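Local atomic coordinates of subtilisin-like protein (Prochloron didemni, PDB entry 3ZXY), a protein that probably acts as a subtilisin-type serine endopeptidase in patellamide processing, and is represented here by the protease domain of the longer PatA protein. Residues G97-V102 with E127-L132; Q135-L140 with T234-K239; C151-A156 with S181-Q186; G187-G192 with R261-R266. The protein carries 1 engineered substitution. All coordinates share one frame; numbering follows the deposited sequence.

Interaction 1 of 4, residues G97-V102 with E127-L132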
loop_
_atom_site.group_PDB
_atom_site.type_symbol
_atom_site.label_atom_id
_atom_site.label_comp_id
_atom_site.label_asym_id
_atom_site.label_seq_id
_atom_site.Cartn_x
_atom_site.Cartn_y
_atom_site.Cartn_z
ATOM N N GLY A 97 -3.546 7.815 -12.467
ATOM C CA GLY A 97 -3.682 7.976 -11.027
ATOM C C GLY A 97 -2.331 8.183 -10.367
ATOM O O GLY A 97 -2.203 8.961 -9.423
ATOM N N ILE A 98 -1.331 7.439 -10.828
ATOM C CA ILE A 98 0.019 7.558 -10.285
ATOM C C ILE A 98 0.552 8.975 -10.526
ATOM O O ILE A 98 1.061 9.618 -9.611
ATOM C CB ILE A 98 0.957 6.507 -10.897
ATOM C CG1 ILE A 98 0.608 5.108 -10.370
ATOM C CG2 ILE A 98 2.414 6.847 -10.603
ATOM C CD1 ILE A 98 1.280 3.972 -11.122
ATOM N N GLU A 99 0.408 9.481 -11.746
ATOM C CA GLU A 99 0.865 10.850 -12.035
ATOM C C GLU A 99 0.111 11.882 -11.172
ATOM O O GLU A 99 0.711 12.852 -10.690
ATOM C CB GLU A 99 0.794 11.112 -13.561
ATOM C CG GLU A 99 1.693 10.104 -14.279
ATOM C CD GLU A 99 1.972 10.337 -15.747
ATOM O OE1 GLU A 99 1.545 11.360 -16.328
ATOM O OE2 GLU A 99 2.663 9.450 -16.320
ATOM N N ARG A 100 -1.189 11.677 -10.960
ATOM C CA ARG A 100 -1.995 12.566 -10.113
ATOM C C ARG A 100 -1.397 12.615 -8.707
ATOM O O ARG A 100 -1.235 13.674 -8.111
ATOM C CB ARG A 100 -3.447 12.051 -10.041
ATOM C CG ARG A 100 -4.453 12.974 -9.364
ATOM C CD ARG A 100 -4.941 14.074 -10.297
ATOM N NE ARG A 100 -6.193 14.703 -9.844
ATOM C CZ ARG A 100 -6.297 15.800 -9.092
ATOM N NH1 ARG A 100 -5.229 16.475 -8.683
ATOM N NH2 ARG A 100 -7.501 16.243 -8.754
ATOM N N ALA A 101 -1.064 11.442 -8.189
ATOM C CA ALA A 101 -0.515 11.340 -6.843
ATOM C C ALA A 101 0.863 11.970 -6.735
ATOM O O ALA A 101 1.130 12.700 -5.791
ATOM C CB ALA A 101 -0.447 9.884 -6.399
ATOM N N VAL A 102 1.747 11.677 -7.684
ATOM C CA VAL A 102 3.083 12.282 -7.687
ATOM C C VAL A 102 2.965 13.812 -7.724
ATOM O O VAL A 102 3.639 14.537 -6.963
ATOM C CB VAL A 102 3.936 11.797 -8.881
ATOM C CG1 VAL A 102 5.224 12.615 -8.984
ATOM C CG2 VAL A 102 4.233 10.306 -8.783
ATOM N N GLU A 127 4.824 1.887 -17.320
ATOM C CA GLU A 127 6.275 1.896 -17.115
ATOM C C GLU A 127 6.759 3.321 -16.856
ATOM O O GLU A 127 7.560 3.561 -15.957
ATOM C CB GLU A 127 7.003 1.317 -18.327
ATOM C CG GLU A 127 6.901 -0.195 -18.448
ATOM C CD GLU A 127 7.636 -0.731 -19.672
ATOM O OE1 GLU A 127 7.705 -0.032 -20.701
ATOM O OE2 GLU A 127 8.132 -1.880 -19.596
ATOM N N ASN A 128 6.237 4.264 -17.632
ATOM C CA ASN A 128 6.643 5.661 -17.524
ATOM C C ASN A 128 6.202 6.271 -16.206
ATOM O O ASN A 128 6.932 7.060 -15.611
ATOM C CB ASN A 128 6.056 6.480 -18.679
ATOM C CG ASN A 128 6.753 6.218 -20.008
ATOM O OD1 ASN A 128 7.746 5.488 -20.079
ATOM N ND2 ASN A 128 6.236 6.823 -21.068
ATOM N N ALA A 129 5.005 5.915 -15.747
ATOM C CA ALA A 129 4.503 6.454 -14.487
ATOM C C ALA A 129 5.328 5.919 -13.322
ATOM O O ALA A 129 5.621 6.640 -12.368
ATOM C CB ALA A 129 3.030 6.127 -14.303
ATOM N N VAL A 130 5.729 4.657 -13.402
ATOM C CA VAL A 130 6.553 4.069 -12.348
ATOM C C VAL A 130 7.959 4.670 -12.379
ATOM O O VAL A 130 8.555 4.928 -11.328
ATOM C CB VAL A 130 6.560 2.533 -12.458
ATOM C CG1 VAL A 130 7.528 1.914 -11.455
ATOM C CG2 VAL A 130 5.160 2.011 -12.219
ATOM N N SER A 131 8.476 4.925 -13.574
ATOM C CA SER A 131 9.752 5.629 -13.725
ATOM C C SER A 131 9.684 7.024 -13.106
ATOM O O SER A 131 10.647 7.468 -12.465
ATOM C CB SER A 131 10.146 5.703 -15.205
ATOM O OG SER A 131 11.356 6.434 -15.374
ATOM N N LEU A 132 8.556 7.715 -13.280
ATOM C CA LEU A 132 8.344 9.039 -12.684
ATOM C C LEU A 132 8.450 8.961 -11.157
ATOM O O LEU A 132 9.057 9.831 -10.524
ATOM C CB LEU A 132 6.973 9.601 -13.088
ATOM C CG LEU A 132 6.560 10.957 -12.509
ATOM C CD1 LEU A 132 7.399 12.057 -13.140
ATOM C CD2 LEU A 132 5.070 11.225 -12.708
#
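E99 and A129 mark the closest backbone approach, with CA atoms 6.2 Å apart, where helices 97-102 and 127-132 run side by side in nearly the same direction. Their axes come within 9.4 Å at a shallow angle of 19°. Such a pair belongs to the subtilisin-like alpha/beta fold: helix 91-103 leads into strand 108-111, helix 124-135 leads from it to strand 139-143, and the two pack as neighbouring helices of successive beta-alpha-beta crossovers. A129 turns its methyl to helix 97-102, where I98 and E99 lie against it. I98 CG2 lies 3.8 Å from A129 CB and 3.7 Å from A129 O. At the margin of the contact, I98 CD1 only grazes V130 CG2 (4.5 Å). The same isoleucine also reaches L15 and I111 of the parallel sheet, so it is wedged between sheet and neighbouring helix. E99 works along the outer side. With its chain extended beyond CG, the carboxylate is carried across A129, where E99 OE2 stands 3.9 Å from A129 CB, a contact with a methyl and not a polar bond. The aliphatic part of E99 is used as well, since L132 crosses it at about a right angle. L132 CG stands anti to the backbone N (chi1 178°), which sends the isobutyl group toward helix 97-102; there L132 CD2 settles between E99 CG, at 3.9 Å, and V102 CG1, at 4.0 Å.

Interaction 2 of 4, residues Q135-L140 with T234-K239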
loop_
_atom_site.group_PDB
_atom_site.type_symbol
_atom_site.label_atom_id
_atom_site.label_comp_id
_atom_site.label_asym_id
_atom_site.label_seq_id
_atom_site.Cartn_x
_atom_site.Cartn_y
_atom_site.Cartn_z
ATOM N N GLN A 135 12.143 8.523 -10.304
ATOM C CA GLN A 135 12.895 9.762 -10.488
ATOM C C GLN A 135 12.591 10.839 -9.428
ATOM O O GLN A 135 13.450 11.678 -9.136
ATOM C CB GLN A 135 12.666 10.304 -11.892
ATOM C CG GLN A 135 13.217 9.374 -12.960
ATOM C CD GLN A 135 12.822 9.811 -14.352
ATOM O OE1 GLN A 135 11.695 9.562 -14.799
ATOM N NE2 GLN A 135 13.744 10.459 -15.050
ATOM N N ASN A 136 11.388 10.807 -8.854
ATOM C CA ASN A 136 10.965 11.764 -7.824
ATOM C C ASN A 136 11.049 11.230 -6.390
ATOM O O ASN A 136 10.606 11.898 -5.446
ATOM C CB ASN A 136 9.536 12.228 -8.100
ATOM C CG ASN A 136 9.470 13.262 -9.209
ATOM O OD1 ASN A 136 9.585 14.471 -8.965
ATOM N ND2 ASN A 136 9.342 12.796 -10.432
ATOM N N ASN A 137 11.626 10.044 -6.239
ATOM C CA ASN A 137 11.713 9.374 -4.937
ATOM C C ASN A 137 10.359 9.258 -4.215
ATOM O O ASN A 137 10.189 9.686 -3.065
ATOM C CB ASN A 137 12.761 10.051 -4.056
ATOM C CG ASN A 137 13.195 9.187 -2.887
ATOM O OD1 ASN A 137 12.819 8.012 -2.785
ATOM N ND2 ASN A 137 13.982 9.771 -1.996
ATOM N N VAL A 138 9.402 8.675 -4.925
ATOM C CA VAL A 138 8.074 8.376 -4.408
ATOM C C VAL A 138 7.989 6.857 -4.378
ATOM O O VAL A 138 8.271 6.216 -5.388
ATOM C CB VAL A 138 6.985 8.951 -5.336
ATOM C CG1 VAL A 138 5.588 8.524 -4.888
ATOM C CG2 VAL A 138 7.106 10.469 -5.432
ATOM N N LEU A 139 7.625 6.267 -3.251
ATOM C CA LEU A 139 7.590 4.806 -3.147
ATOM C C LEU A 139 6.225 4.240 -3.509
ATOM O O LEU A 139 5.221 4.578 -2.878
ATOM C CB LEU A 139 7.936 4.379 -1.723
ATOM C CG LEU A 139 7.816 2.896 -1.404
ATOM C CD1 LEU A 139 8.762 2.081 -2.277
ATOM C CD2 LEU A 139 8.107 2.653 0.075
ATOM N N LEU A 140 6.194 3.382 -4.525
ATOM C CA LEU A 140 4.988 2.660 -4.896
ATOM C C LEU A 140 5.001 1.333 -4.134
ATOM O O LEU A 140 5.989 0.603 -4.194
ATOM C CB LEU A 140 4.975 2.426 -6.415
ATOM C CG LEU A 140 3.610 2.231 -7.077
ATOM C CD1 LEU A 140 3.688 2.376 -8.597
ATOM C CD2 LEU A 140 3.052 0.889 -6.675
ATOM N N THR A 234 15.599 14.545 5.661
ATOM C CA THR A 234 14.672 14.660 4.547
ATOM C C THR A 234 13.998 13.300 4.352
ATOM O O THR A 234 14.681 12.292 4.324
ATOM C CB THR A 234 15.411 15.026 3.252
ATOM O OG1 THR A 234 16.188 16.207 3.466
ATOM C CG2 THR A 234 14.419 15.268 2.122
ATOM N N PRO A 235 12.663 13.267 4.229
ATOM C CA PRO A 235 12.050 11.956 3.985
ATOM C C PRO A 235 12.596 11.299 2.713
ATOM O O PRO A 235 12.771 11.971 1.702
ATOM C CB PRO A 235 10.562 12.282 3.810
ATOM C CG PRO A 235 10.357 13.644 4.347
ATOM C CD PRO A 235 11.666 14.349 4.295
ATOM N N ASP A 236 12.857 9.995 2.784
ATOM C CA ASP A 236 13.515 9.274 1.692
ATOM C C ASP A 236 12.794 7.950 1.474
ATOM O O ASP A 236 13.150 6.919 2.070
ATOM C CB ASP A 236 14.989 9.056 2.047
ATOM C CG ASP A 236 15.821 8.513 0.895
ATOM O OD1 ASP A 236 15.262 7.999 -0.104
ATOM O OD2 ASP A 236 17.089 8.583 1.014
ATOM N N PRO A 237 11.741 7.981 0.651
ATOM C CA PRO A 237 10.926 6.803 0.449
ATOM C C PRO A 237 11.691 5.597 -0.075
ATOM O O PRO A 237 11.418 4.471 0.373
ATOM C CB PRO A 237 9.849 7.291 -0.527
ATOM C CG PRO A 237 9.678 8.727 -0.103
ATOM C CD PRO A 237 11.091 9.191 0.119
ATOM N N GLN A 238 12.625 5.790 -1.002
ATOM C CA GLN A 238 13.395 4.652 -1.495
ATOM C C GLN A 238 14.317 4.067 -0.428
ATOM O O GLN A 238 14.551 2.870 -0.400
ATOM C CB GLN A 238 14.146 4.976 -2.786
ATOM C CG GLN A 238 13.244 4.953 -4.020
ATOM C CD GLN A 238 12.669 3.561 -4.318
ATOM O OE1 GLN A 238 13.369 2.551 -4.211
ATOM N NE2 GLN A 238 11.400 3.510 -4.684
ATOM N N LYS A 239 14.810 4.891 0.479
ATOM C CA LYS A 239 15.577 4.375 1.612
ATOM C C LYS A 239 14.686 3.546 2.527
ATOM O O LYS A 239 15.115 2.508 3.061
ATOM C CB LYS A 239 16.219 5.517 2.417
ATOM C CG LYS A 239 17.090 5.030 3.570
ATOM C CD LYS A 239 17.803 6.190 4.238
ATOM C CE LYS A 239 18.831 5.721 5.271
ATOM N NZ LYS A 239 19.300 6.867 6.102
#
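N137 grips the start of the helix at 237-239 with both ends of its amide, and it does so from an unusual backbone position. Just past helix 124-135, its phi and psi (52° and 55°) lie in the left-handed helical region. Its CG stands anti to the backbone N, and the amide thereby reaches D236 and Q238 together. N137 OD1 accepts from Q238 N at 2.9 Å, in the carbonyl plane and on a lone pair. N137 ND2 donates to D236 OD1, also at 2.9 Å, lying over the carboxylate plane, which stands almost perpendicular to the amide (87°). K239 N reaches D236 OD1 from the opposite face of the carboxylate, at 3.2 Å. D236 is therefore the N-cap of helix 237-247, and N137 both accepts from the first-turn Q238 N and helps hold the capping carboxylate. The backbone of N137 contributes too, since N137 O lies 3.2 Å from P237 CG, against the CB-CG-CD side of the proline ring. V138 turns the other way, toward I109 and C133 between sheet and helix 124-135. In the subtilisin-like fold this is the point where the chain leaves that helix and enters strand 139-143 of the central parallel sheet, with helix 237-247 beginning at the strand's near end. L139 opens the strand, bonded through its backbone to H107 and I109, and directs its side chain at the helix: L139 CB meets P237 CB at 3.7 Å. Farther out, L139 CD1 lies 3.8 Å from Q238 NE2, which is hydrogen-bonded to A160 O.

Interaction 3 of 4, residues C151-A156 with S181-Q186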
loop_
_atom_site.group_PDB
_atom_site.type_symbol
_atom_site.label_atom_id
_atom_site.label_comp_id
_atom_site.label_asym_id
_atom_site.label_seq_id
_atom_site.Cartn_x
_atom_site.Cartn_y
_atom_site.Cartn_z
ATOM N N CYS A 151 4.497 -16.343 -10.471
ATOM C CA CYS A 151 4.073 -15.352 -11.435
ATOM C C CYS A 151 4.087 -13.980 -10.823
ATOM O O CYS A 151 4.293 -13.796 -9.620
ATOM C CB CYS A 151 2.652 -15.647 -11.906
ATOM S SG CYS A 151 1.442 -15.521 -10.563
ATOM N N LEU A 152 3.855 -13.001 -11.689
ATOM C CA LEU A 152 4.004 -11.592 -11.338
ATOM C C LEU A 152 2.821 -10.751 -11.799
ATOM O O LEU A 152 2.348 -10.934 -12.936
ATOM C CB LEU A 152 5.258 -11.059 -12.035
ATOM C CG LEU A 152 6.596 -11.736 -11.734
ATOM C CD1 LEU A 152 7.687 -11.296 -12.714
ATOM C CD2 LEU A 152 6.990 -11.469 -10.283
ATOM N N HIS A 153 2.410 -9.807 -10.962
ATOM C CA HIS A 153 1.494 -8.736 -11.341
ATOM C C HIS A 153 2.311 -7.472 -11.542
ATOM O O HIS A 153 3.365 -7.294 -10.930
ATOM C CB HIS A 153 0.466 -8.450 -10.244
ATOM C CG HIS A 153 -0.679 -9.431 -10.182
ATOM N ND1 HIS A 153 -1.904 -9.078 -9.724
ATOM C CD2 HIS A 153 -0.752 -10.767 -10.516
ATOM C CE1 HIS A 153 -2.711 -10.152 -9.747
ATOM N NE2 HIS A 153 -2.030 -11.177 -10.270
ATOM N N VAL A 154 1.798 -6.602 -12.398
ATOM C CA VAL A 154 2.235 -5.221 -12.490
ATOM C C VAL A 154 1.138 -4.340 -11.897
ATOM O O VAL A 154 -0.062 -4.609 -12.072
ATOM C CB VAL A 154 2.592 -4.828 -13.943
ATOM C CG1 VAL A 154 3.786 -5.645 -14.425
ATOM C CG2 VAL A 154 1.406 -4.974 -14.904
ATOM N N PRO A 155 1.526 -3.271 -11.199
ATOM C CA PRO A 155 2.878 -2.715 -11.056
ATOM C C PRO A 155 3.810 -3.344 -10.027
ATOM O O PRO A 155 4.963 -2.918 -9.932
ATOM C CB PRO A 155 2.596 -1.263 -10.684
ATOM C CG PRO A 155 1.331 -1.311 -9.930
ATOM C CD PRO A 155 0.513 -2.353 -10.639
ATOM N N ALA A 156 3.350 -4.316 -9.259
ATOM C CA ALA A 156 4.190 -4.910 -8.214
ATOM C C ALA A 156 5.582 -5.338 -8.688
ATOM O O ALA A 156 6.539 -5.223 -7.916
ATOM C CB ALA A 156 3.482 -6.084 -7.571
ATOM N N SER A 181 9.656 -14.545 -9.617
ATOM C CA SER A 181 11.095 -14.309 -9.309
ATOM C C SER A 181 11.396 -12.900 -8.836
ATOM O O SER A 181 12.169 -12.713 -7.917
ATOM C CB SER A 181 11.996 -14.639 -10.489
ATOM O OG SER A 181 11.643 -13.866 -11.612
ATOM N N THR A 182 10.786 -11.901 -9.459
ATOM C CA THR A 182 11.098 -10.510 -9.117
ATOM C C THR A 182 10.729 -10.181 -7.695
ATOM O O THR A 182 11.362 -9.328 -7.064
ATOM C CB THR A 182 10.394 -9.563 -10.099
ATOM O OG1 THR A 182 10.780 -9.951 -11.420
ATOM C CG2 THR A 182 10.759 -8.054 -9.821
ATOM N N TYR A 183 9.731 -10.876 -7.168
ATOM C CA TYR A 183 9.317 -10.667 -5.788
ATOM C C TYR A 183 10.337 -11.188 -4.777
ATOM O O TYR A 183 10.286 -10.789 -3.619
ATOM C CB TYR A 183 8.005 -11.361 -5.536
ATOM C CG TYR A 183 6.794 -10.879 -6.307
ATOM C CD1 TYR A 183 6.742 -9.624 -6.908
ATOM C CD2 TYR A 183 5.669 -11.674 -6.391
ATOM C CE1 TYR A 183 5.610 -9.203 -7.563
ATOM C CE2 TYR A 183 4.529 -11.265 -7.052
ATOM C CZ TYR A 183 4.491 -10.022 -7.632
ATOM O OH TYR A 183 3.336 -9.586 -8.271
ATOM N N GLU A 184 11.239 -12.075 -5.170
ATOM C CA GLU A 184 12.284 -12.527 -4.250
ATOM C C GLU A 184 13.224 -11.372 -3.934
ATOM O O GLU A 184 13.879 -11.374 -2.880
ATOM C CB GLU A 184 13.047 -13.695 -4.862
ATOM C CG GLU A 184 13.898 -14.519 -3.905
ATOM C CD GLU A 184 14.637 -15.639 -4.637
ATOM O OE1 GLU A 184 13.969 -16.442 -5.350
ATOM O OE2 GLU A 184 15.883 -15.735 -4.491
ATOM N N GLN A 185 13.321 -10.404 -4.844
ATOM C CA GLN A 185 14.216 -9.263 -4.656
ATOM C C GLN A 185 13.506 -8.061 -4.072
ATOM O O GLN A 185 14.119 -7.284 -3.335
ATOM C CB GLN A 185 14.888 -8.834 -5.973
ATOM C CG GLN A 185 15.956 -9.804 -6.455
ATOM C CD GLN A 185 15.405 -10.942 -7.304
ATOM O OE1 GLN A 185 14.710 -10.714 -8.304
ATOM N NE2 GLN A 185 15.766 -12.176 -6.945
ATOM N N GLN A 186 12.238 -7.862 -4.431
ATOM C CA GLN A 186 11.546 -6.638 -4.031
ATOM C C GLN A 186 10.205 -6.842 -3.356
ATOM O O GLN A 186 9.432 -5.886 -3.202
ATOM C CB GLN A 186 11.430 -5.673 -5.211
ATOM C CG GLN A 186 10.468 -6.084 -6.313
ATOM C CD GLN A 186 10.544 -5.154 -7.508
ATOM O OE1 GLN A 186 11.645 -4.801 -7.948
ATOM N NE2 GLN A 186 9.399 -4.780 -8.050
#
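Y183 and L152 slide past each other in opposite directions, and the leucine sets one methyl squarely on the phenol. L152 CD2 lies 3.7 Å from the centroid of the Y183 ring and only 7° off the ring normal, a CH-pi contact over the middle of one face. The other methyl meets a neighbour on the helix: L152 CD1 approaches T182 OG1 at 3.6 Å, the two side chains crossing at about a right angle. The phenol hydroxyl passes beyond the leucine to the strand, where H153 N donates to Y183 OH at 2.9 Å along a nearly straight line (171°). A144 O is a second hydrogen-bonding partner of the hydroxyl, so two bonds fix the far end of the ring while the leucine steadies its middle. A156 approaches obliquely, with CB 3.8 Å from Y183 CE1. One turn on, Q186 has its CG in the crowded position between backbone N and carbonyl carbon (chi1 71°), and its extended chain delivers NE2 to A156 O, 2.9 Å away and in the plane of the glutamine amide. Q186 NE2 also bonds L158 O. C151, next to L152, is joined to C149 by a disulfide. H153 sends NE2 to N147, its side chain about 9 Å from that of A211, the engineered residue at the predicted charge-relay serine position. Strand 152-154, paired antiparallel with 115-117, and the cis peptide before P155 probably correspond to part of the S1 substrate-pocket wall of subtilisins, where a cis-proline is also known, with Y183 packed behind.

Interaction 4 of 4, residues G187-G192 with R261-R266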
loop_
_atom_site.group_PDB
_atom_site.type_symbol
_atom_site.label_atom_id
_atom_site.label_comp_id
_atom_site.label_asym_id
_atom_site.label_seq_id
_atom_site.Cartn_x
_atom_site.Cartn_y
_atom_site.Cartn_z
ATOM N N GLY A 187 9.921 -8.069 -2.936
ATOM C CA GLY A 187 8.665 -8.359 -2.263
ATOM C C GLY A 187 8.871 -8.721 -0.802
ATOM O O GLY A 187 9.867 -9.328 -0.440
ATOM N N ILE A 188 7.901 -8.341 0.024
ATOM C CA ILE A 188 7.875 -8.753 1.411
ATOM C C ILE A 188 6.490 -9.274 1.761
ATOM O O ILE A 188 5.506 -8.880 1.146
ATOM C CB ILE A 188 8.317 -7.627 2.387
ATOM C CG1 ILE A 188 7.418 -6.415 2.301
ATOM C CG2 ILE A 188 9.798 -7.321 2.174
ATOM C CD1 ILE A 188 7.761 -5.447 3.437
ATOM N N LEU A 189 6.441 -10.146 2.747
ATOM C CA LEU A 189 5.164 -10.662 3.246
ATOM C C LEU A 189 4.658 -9.802 4.387
ATOM O O LEU A 189 5.405 -9.464 5.319
ATOM C CB LEU A 189 5.304 -12.106 3.745
ATOM C CG LEU A 189 5.696 -13.183 2.733
ATOM C CD1 LEU A 189 5.876 -14.522 3.440
ATOM C CD2 LEU A 189 4.642 -13.298 1.623
ATOM N N ALA A 190 3.368 -9.496 4.364
ATOM C CA ALA A 190 2.746 -8.785 5.470
ATOM C C ALA A 190 1.441 -9.494 5.815
ATOM O O ALA A 190 0.945 -10.316 5.042
ATOM C CB ALA A 190 2.519 -7.310 5.125
ATOM N N PRO A 191 0.874 -9.215 6.997
ATOM C CA PRO A 191 -0.339 -9.918 7.379
ATOM C C PRO A 191 -1.436 -9.702 6.355
ATOM O O PRO A 191 -1.692 -8.559 5.967
ATOM C CB PRO A 191 -0.706 -9.273 8.723
ATOM C CG PRO A 191 0.588 -8.821 9.259
ATOM C CD PRO A 191 1.381 -8.351 8.076
ATOM N N GLY A 192 -2.041 -10.786 5.896
ATOM C CA GLY A 192 -3.070 -10.698 4.858
ATOM C C GLY A 192 -4.299 -11.552 5.091
ATOM O O GLY A 192 -5.081 -11.740 4.171
ATOM N N ARG A 261 8.602 -18.889 -1.447
ATOM C CA ARG A 261 7.352 -18.229 -1.150
ATOM C C ARG A 261 7.486 -17.274 0.044
ATOM O O ARG A 261 6.562 -16.582 0.383
ATOM C CB ARG A 261 6.258 -19.279 -0.987
ATOM C CG ARG A 261 6.237 -20.213 -2.192
ATOM C CD ARG A 261 4.934 -20.956 -2.311
ATOM N NE ARG A 261 4.537 -21.530 -1.039
ATOM C CZ ARG A 261 5.031 -22.654 -0.548
ATOM N NH1 ARG A 261 5.954 -23.334 -1.223
ATOM N NH2 ARG A 261 4.603 -23.099 0.623
ATOM N N CYS A 262 8.685 -17.198 0.630
ATOM C CA CYS A 262 8.964 -16.192 1.654
ATOM C C CYS A 262 9.291 -14.795 1.049
ATOM O O CYS A 262 9.339 -13.806 1.764
ATOM C CB CYS A 262 10.116 -16.672 2.529
ATOM S SG CYS A 262 10.149 -15.877 4.146
ATOM N N LEU A 263 9.500 -14.747 -0.268
ATOM C CA LEU A 263 9.885 -13.523 -0.972
ATOM C C LEU A 263 11.199 -13.034 -0.379
ATOM O O LEU A 263 12.075 -13.874 -0.094
ATOM C CB LEU A 263 8.779 -12.481 -0.946
ATOM C CG LEU A 263 7.371 -12.989 -1.319
ATOM C CD1 LEU A 263 6.414 -11.813 -1.394
ATOM C CD2 LEU A 263 7.362 -13.794 -2.623
ATOM N N ALA A 264 11.377 -11.727 -0.195
ATOM C CA ALA A 264 12.583 -11.254 0.474
ATOM C C ALA A 264 12.531 -11.495 1.971
ATOM O O ALA A 264 13.554 -11.341 2.659
ATOM C CB ALA A 264 12.813 -9.784 0.180
ATOM N N GLY A 265 11.349 -11.835 2.483
ATOM C CA GLY A 265 11.144 -12.083 3.890
ATOM C C GLY A 265 9.858 -11.519 4.438
ATOM O O GLY A 265 9.064 -10.895 3.729
ATOM N N ARG A 266 9.657 -11.730 5.732
ATOM C CA ARG A 266 8.504 -11.233 6.440
ATOM C C ARG A 266 8.716 -9.829 6.997
ATOM O O ARG A 266 9.791 -9.541 7.558
ATOM C CB ARG A 266 8.225 -12.163 7.610
ATOM C CG ARG A 266 7.884 -13.574 7.180
ATOM C CD ARG A 266 7.656 -14.411 8.408
ATOM N NE ARG A 266 8.914 -14.790 9.044
ATOM C CZ ARG A 266 9.204 -14.669 10.342
ATOM N NH1 ARG A 266 8.342 -14.149 11.212
ATOM N NH2 ARG A 266 10.385 -15.096 10.780
#
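Peptide groups are the flat elements that meet between G187-L189 and L263-R266. G187 O accepts from A264 N at 2.8 Å. G265 O receives L189 N at 2.9 Å, and I188 CA adds a CA-H...O contact to G265 O at 3.4 Å. The motif is a type II' beta turn, C262 to G265, docked on strand 187-191, the edge strand of the seven-stranded parallel sheet of the subtilisin-like fold. L263 occupies the position of positive phi (59°). The turn's own bond from G265 N to C262 O is weak, while A264 N, inside the turn, is bonded to the strand. After the turn the chain runs alongside the edge strand in the same direction, making a single bridge between L189 and R266, and L189 also bonds L267. G265 follows backbone angles that call for glycine. The disulfide from C262 to C251 anchors the loop's other flank, and the guanidinium of R266 bonds P250 O. Side chains then fill the angle between strand and turn. L189 has CG anti to its carbonyl carbon, a torsion that points the branched end at the turn and the residue before it: L189 CD1 lies 3.7 Å from R261 O, while L189 CD2 meets L263 CD1 at 3.8 Å, the two leucines crossing at about a right angle.

How the interactions relate
Four ways of joining elements to one fold are compared here. Interaction 1 is almost wholly apolar helix packing beside the sheet; interaction 2 adds polar capping bonds to proline-leucine packing. The two meet where L140 CD1 packs on I98 CD1 and V130 CG2. Interaction 3 mixes an aromatic contact with hydrogen bonds on the side nearest the predicted active site, and touches interaction 2 through P155. Interactions 2 and 4 both reach the central parallel sheet, 2 at strand 139-143 and 4 at edge strand 187-191. Interaction 4, the most buried, relies on backbone bonds; its strand directly follows helix 181-186, and Y183 O and E184 O touch L263 CB and A264 CB. Interactions 1 to 3 are partly buried.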